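PDB 6NHX: ATP-dependent DNA ligase from Mycobacterium tuberculosis, which joins breaks in double-stranded DNA by ATP-dependent ligation and works with Ku in non-homologous end joining. Local coordinates for residues L221-R226 with E284-Q289; G197-G202 with T266-A271. The protein carries 1 engineered substitution. All coordinates share one frame; numbering follows the deposited sequence.

Interaction 1. Residues L221-R226 with E284-Q289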
loop_
_atom_site.group_PDB
_atom_site.type_symbol
_atom_site.label_atom_id
_atom_site.label_comp_id
_atom_site.label_asym_id
_atom_site.label_seq_id
_atom_site.Cartn_x
_atom_site.Cartn_y
_atom_site.Cartn_z
ATOM N N LEU A 221 20.838 15.233 7.061
ATOM C CA LEU A 221 20.020 14.139 7.565
ATOM C C LEU A 221 20.481 13.718 8.952
ATOM O O LEU A 221 21.681 13.545 9.197
ATOM C CB LEU A 221 20.104 12.925 6.632
ATOM C CG LEU A 221 19.479 13.018 5.242
ATOM C CD1 LEU A 221 19.630 11.673 4.531
ATOM C CD2 LEU A 221 18.025 13.423 5.330
ATOM N N GLN A 222 19.525 13.562 9.861
ATOM C CA GLN A 222 19.799 13.028 11.190
ATOM C C GLN A 222 19.645 11.516 11.092
ATOM O O GLN A 222 18.543 11.010 10.863
ATOM C CB GLN A 222 18.837 13.645 12.199
ATOM C CG GLN A 222 18.875 15.169 12.163
ATOM C CD GLN A 222 17.769 15.808 12.970
ATOM O OE1 GLN A 222 17.910 16.023 14.172
ATOM N NE2 GLN A 222 16.661 16.128 12.310
ATOM N N PHE A 223 20.758 10.802 11.227
ATOM C CA PHE A 223 20.780 9.359 11.018
ATOM C C PHE A 223 19.777 8.668 11.938
ATOM O O PHE A 223 19.753 8.902 13.153
ATOM C CB PHE A 223 22.205 8.869 11.282
ATOM C CG PHE A 223 22.407 7.398 11.091
ATOM C CD1 PHE A 223 23.106 6.662 12.038
ATOM C CD2 PHE A 223 21.945 6.756 9.959
ATOM C CE1 PHE A 223 23.322 5.309 11.867
ATOM C CE2 PHE A 223 22.158 5.403 9.782
ATOM C CZ PHE A 223 22.843 4.675 10.745
ATOM N N ALA A 224 18.928 7.835 11.346
ATOM C CA ALA A 224 17.872 7.146 12.069
ATOM C C ALA A 224 18.075 5.638 12.121
ATOM O O ALA A 224 17.237 4.927 12.693
ATOM C CB ALA A 224 16.517 7.457 11.419
ATOM N N GLY A 225 19.149 5.133 11.543
ATOM C CA GLY A 225 19.481 3.726 11.627
ATOM C C GLY A 225 19.561 3.068 10.264
ATOM O O GLY A 225 19.234 3.643 9.227
ATOM N N ARG A 226 20.037 1.836 10.299
ATOM C CA ARG A 226 20.048 0.986 9.128
ATOM C C ARG A 226 18.756 0.190 9.092
ATOM O O ARG A 226 18.311 -0.341 10.115
ATOM C CB ARG A 226 21.232 0.025 9.210
ATOM C CG ARG A 226 21.235 -1.009 8.115
ATOM C CD ARG A 226 22.205 -2.141 8.407
ATOM N NE ARG A 226 23.486 -1.627 8.872
ATOM C CZ ARG A 226 24.411 -1.102 8.077
ATOM N NH1 ARG A 226 24.210 -1.030 6.768
ATOM N NH2 ARG A 226 25.544 -0.651 8.596
ATOM N N GLU A 284 18.542 8.342 21.384
ATOM C CA GLU A 284 19.547 8.870 20.465
ATOM C C GLU A 284 19.000 9.168 19.072
ATOM O O GLU A 284 19.754 9.647 18.219
ATOM C CB GLU A 284 20.719 7.894 20.353
ATOM C CG GLU A 284 21.468 7.667 21.659
ATOM C CD GLU A 284 20.760 6.691 22.588
ATOM O OE1 GLU A 284 20.981 6.773 23.815
ATOM O OE2 GLU A 284 19.979 5.845 22.094
ATOM N N GLY A 285 17.727 8.895 18.813
ATOM C CA GLY A 285 17.136 9.183 17.524
ATOM C C GLY A 285 17.156 8.051 16.523
ATOM O O GLY A 285 17.034 8.312 15.320
ATOM N N ARG A 286 17.298 6.809 16.970
ATOM C CA ARG A 286 17.279 5.663 16.073
ATOM C C ARG A 286 15.922 4.965 16.129
ATOM O O ARG A 286 15.219 5.019 17.138
ATOM C CB ARG A 286 18.369 4.659 16.449
ATOM C CG ARG A 286 19.757 5.266 16.618
ATOM C CD ARG A 286 20.304 5.751 15.285
ATOM N NE ARG A 286 21.677 6.240 15.404
ATOM C CZ ARG A 286 22.746 5.450 15.382
ATOM N NH1 ARG A 286 22.594 4.136 15.257
ATOM N NH2 ARG A 286 23.965 5.969 15.489
ATOM N N LEU A 287 15.562 4.297 15.035
ATOM C CA LEU A 287 14.312 3.548 14.958
ATOM C C LEU A 287 14.560 2.111 15.410
ATOM O O LEU A 287 15.386 1.404 14.823
ATOM C CB LEU A 287 13.751 3.590 13.537
ATOM C CG LEU A 287 13.316 4.973 13.056
ATOM C CD1 LEU A 287 13.182 4.977 11.537
ATOM C CD2 LEU A 287 12.004 5.395 13.707
ATOM N N ARG A 288 13.856 1.687 16.459
ATOM C CA ARG A 288 13.954 0.311 16.926
ATOM C C ARG A 288 13.033 -0.598 16.120
ATOM O O ARG A 288 11.965 -0.184 15.654
ATOM C CB ARG A 288 13.582 0.211 18.406
ATOM C CG ARG A 288 14.674 0.656 19.349
ATOM C CD ARG A 288 14.441 0.117 20.746
ATOM N NE ARG A 288 15.656 0.187 21.552
ATOM C CZ ARG A 288 15.829 1.026 22.567
ATOM N NH1 ARG A 288 14.860 1.865 22.909
ATOM N NH2 ARG A 288 16.969 1.025 23.243
ATOM N N GLN A 289 13.462 -1.851 15.960
ATOM C CA GLN A 289 12.678 -2.888 15.286
ATOM C C GLN A 289 12.154 -2.398 13.941
ATOM O O GLN A 289 10.974 -2.544 13.606
ATOM C CB GLN A 289 11.553 -3.399 16.181
ATOM C CG GLN A 289 12.057 -4.151 17.400
ATOM C CD GLN A 289 10.934 -4.698 18.243
ATOM O OE1 GLN A 289 10.704 -4.237 19.360
ATOM N NE2 GLN A 289 10.220 -5.684 17.713
HETATM O O HOH W 1 16.807 10.414 13.273
HETATM O O HOH W 2 17.043 1.013 12.321
#
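The carbonyl oxygen of A224 is gripped by two neighbours on the 284-289 loop. L287 N donates a nearly straight hydrogen bond to A224 O (2.9 Å, 162° at the hydrogen), approaching a little out of the carbonyl plane, and R286 CA offers the same oxygen a longer CA-H...O contact (3.5 Å). A second such contact runs the opposite way, from A224 CA to G285 O (3.6 Å). Two waters extend this thin backbone seam: one lies within hydrogen-bonding distance of both Q222 O and G285 O, with more acceptors around it than protons to give, and the other donates to R226 O and L287 O. Strand and loop are thus held by one direct hydrogen bond, with a water on each side of it.

On one side of the seam, R286 lies against F223. CE1 of F223 sits over the centre of the R286 guanidinium face, 3.6 Å from CZ, but ring and guanidinium are inclined 58° to each other, so this is no flat stack. The arginine chain bends at chi2 (-68°), which brings its CD past the backbone of F223 and A224 and its guanidinium up to the ring. G225 N lies above one face of the F223 ring, toward its rim, while L257 and D261 also touch this phenylalanine. On the other side, the A224 methyl meets L287 CD1 at 4.2 Å, and the leucine continues inward onto M213, V276 and Y278. Positive phi at G225 and G285 fits their lack of side chains, and R286 N donates to T282 OG1 within the loop.

Strand 220-228 and the loop leading into strand 291-295 run broadly the same way here. Linked by one direct bond and by waters, such a parallel approach between strand 220-228, third of this domain, and the lead-in to strand 291-295 is consistent with closure of the OB-fold barrel of the ligase C-terminal domain.

Interaction 2. Residues G197-G202 with T266-A271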
loop_
_atom_site.group_PDB
_atom_site.type_symbol
_atom_site.label_atom_id
_atom_site.label_comp_id
_atom_site.label_asym_id
_atom_site.label_seq_id
_atom_site.Cartn_x
_atom_site.Cartn_y
_atom_site.Cartn_z
ATOM N N GLY A 197 19.918 8.063 2.773
ATOM C CA GLY A 197 21.190 8.737 2.604
ATOM C C GLY A 197 22.339 7.880 2.111
ATOM O O GLY A 197 23.403 8.386 1.747
ATOM N N GLY A 198 22.119 6.571 2.070
ATOM C CA GLY A 198 23.139 5.672 1.561
ATOM C C GLY A 198 22.626 4.251 1.584
ATOM O O GLY A 198 21.548 3.960 2.107
ATOM N N TRP A 199 23.420 3.360 0.996
ATOM C CA TRP A 199 23.013 1.961 0.951
ATOM C C TRP A 199 24.223 1.048 1.059
ATOM O O TRP A 199 25.334 1.412 0.677
ATOM C CB TRP A 199 22.191 1.625 -0.308
ATOM C CG TRP A 199 22.923 1.801 -1.601
ATOM C CD1 TRP A 199 22.994 2.937 -2.358
ATOM C CD2 TRP A 199 23.663 0.799 -2.315
ATOM N NE1 TRP A 199 23.740 2.709 -3.491
ATOM C CE2 TRP A 199 24.169 1.407 -3.486
ATOM C CE3 TRP A 199 23.956 -0.549 -2.071
ATOM C CZ2 TRP A 199 24.945 0.711 -4.413
ATOM C CZ3 TRP A 199 24.732 -1.238 -2.993
ATOM C CH2 TRP A 199 25.216 -0.606 -4.150
ATOM N N ARG A 200 23.976 -0.162 1.556
ATOM C CA ARG A 200 24.992 -1.198 1.666
ATOM C C ARG A 200 24.505 -2.454 0.950
ATOM O O ARG A 200 23.301 -2.747 0.906
ATOM C CB ARG A 200 25.291 -1.486 3.146
ATOM C CG ARG A 200 26.415 -2.459 3.426
ATOM C CD ARG A 200 26.238 -3.000 4.832
ATOM N NE ARG A 200 27.283 -3.956 5.212
ATOM C CZ ARG A 200 28.080 -3.825 6.270
ATOM N NH1 ARG A 200 27.960 -2.780 7.068
ATOM N NH2 ARG A 200 28.998 -4.746 6.536
ATOM N N ALA A 201 25.457 -3.182 0.377
ATOM C CA ALA A 201 25.157 -4.407 -0.343
ATOM C C ALA A 201 24.757 -5.518 0.628
ATOM O O ALA A 201 24.921 -5.410 1.847
ATOM C CB ALA A 201 26.359 -4.841 -1.181
ATOM N N GLY A 202 24.229 -6.602 0.066
ATOM C CA GLY A 202 23.781 -7.742 0.848
ATOM C C GLY A 202 24.865 -8.441 1.649
ATOM O O GLY A 202 25.958 -8.697 1.146
ATOM N N THR A 266 27.606 3.223 -0.042
ATOM C CA THR A 266 27.543 4.169 -1.146
ATOM C C THR A 266 26.571 5.262 -0.722
ATOM O O THR A 266 25.401 4.975 -0.443
ATOM C CB THR A 266 27.033 3.479 -2.412
ATOM O OG1 THR A 266 27.896 2.379 -2.725
ATOM C CG2 THR A 266 27.023 4.459 -3.586
ATOM N N TYR A 267 27.060 6.501 -0.660
ATOM C CA TYR A 267 26.189 7.615 -0.296
ATOM C C TYR A 267 25.344 8.042 -1.487
ATOM O O TYR A 267 25.742 7.874 -2.646
ATOM C CB TYR A 267 27.013 8.810 0.198
ATOM C CG TYR A 267 27.645 8.585 1.554
ATOM C CD1 TYR A 267 26.851 8.460 2.688
ATOM C CD2 TYR A 267 29.011 8.457 1.685
ATOM C CE1 TYR A 267 27.403 8.228 3.919
ATOM C CE2 TYR A 267 29.577 8.231 2.923
ATOM C CZ TYR A 267 28.756 8.108 4.030
ATOM O OH TYR A 267 29.311 7.884 5.276
ATOM N N VAL A 268 24.161 8.582 -1.195
ATOM C CA VAL A 268 23.285 9.123 -2.226
ATOM C C VAL A 268 22.849 10.534 -1.860
ATOM O O VAL A 268 22.800 10.918 -0.681
ATOM C CB VAL A 268 22.065 8.225 -2.513
ATOM C CG1 VAL A 268 22.532 6.929 -3.181
ATOM C CG2 VAL A 268 21.283 7.944 -1.240
ATOM N N LYS A 269 22.553 11.318 -2.891
ATOM C CA LYS A 269 21.871 12.579 -2.674
ATOM C C LYS A 269 20.544 12.298 -1.964
ATOM O O LYS A 269 19.871 11.309 -2.279
ATOM C CB LYS A 269 21.630 13.278 -4.013
ATOM C CG LYS A 269 22.917 13.756 -4.693
ATOM N N PRO A 270 20.174 13.117 -0.976
ATOM C CA PRO A 270 19.017 12.817 -0.107
ATOM C C PRO A 270 17.695 13.169 -0.767
ATOM O O PRO A 270 16.943 14.038 -0.307
ATOM C CB PRO A 270 19.312 13.680 1.132
ATOM C CG PRO A 270 20.085 14.847 0.599
ATOM C CD PRO A 270 20.935 14.292 -0.524
ATOM N N ALA A 271 17.395 12.461 -1.856
ATOM C CA ALA A 271 16.252 12.765 -2.701
ATOM C C ALA A 271 15.080 11.806 -2.540
ATOM O O ALA A 271 13.949 12.193 -2.856
ATOM C CB ALA A 271 16.677 12.781 -4.176
HETATM O O HOH W 3 27.401 0.254 -1.301
#
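W199 and T266 lie side by side on one face of the sheet, the threonine CB set over the indole's five-membered ring in a CH-pi contact, 3.5 Å from NE1. W199 CG falls between its backbone N and carbonyl carbon (chi1 63°), laying the indole along the neighbouring strand; V268 CG1 meets it at the edge, 4.1 Å from CD1. Water 3 sits above the same indole face as T266 CB, donating to W199 O and accepting from T266 OG1 at 2.6 Å.

Behind these side chains, W199 and T266 form a hydrogen-bonded antiparallel pair: W199 N gives to T266 O (2.9 Å), and T266 N gives to W199 O (3.0 Å). The next pair, G198 with Y267, is non-hydrogen-bonded and close, and V268 N then bonds to G197 O from above its carbonyl plane. That oxygen also lies in plane at the Y267 ring edge, 3.6 Å from CD1. V268 CG2 packs onto the bare G197-G198 backbone.

Further out, H247 meets the indole, L243 touches both W199 and V268, and Y267 rests on P252 and L257. G197 and G198 both face L212, a classic beta bulge in strand 190-201, the long strand which, with 247-248 on the other edge, brings short strand 266-268 into the antiparallel sheet of the OB-fold domain.

How the interactions relate
After the N-terminal strands and helices that end with strand 184-187, strand 190-201 opens the C-terminal region, followed by 208-217 and 220-228, the helix 235-243, short strand 266-268, strand 273-278 and the loop before 291-295. Interaction 2 closes a loop of 63 intervening residues back to strand 190-201; interaction 1 closes one of 57 from strand 220-228 to the late loop. Their segments alternate, so the two closures cross instead of nesting. Their centres lie about 15 Å apart, and they touch where L221 CD1 meets G197 CA (3.8 Å) and where the like-charged R226 and R200 lie close. Together they tie early and late strands of the OB-fold domain.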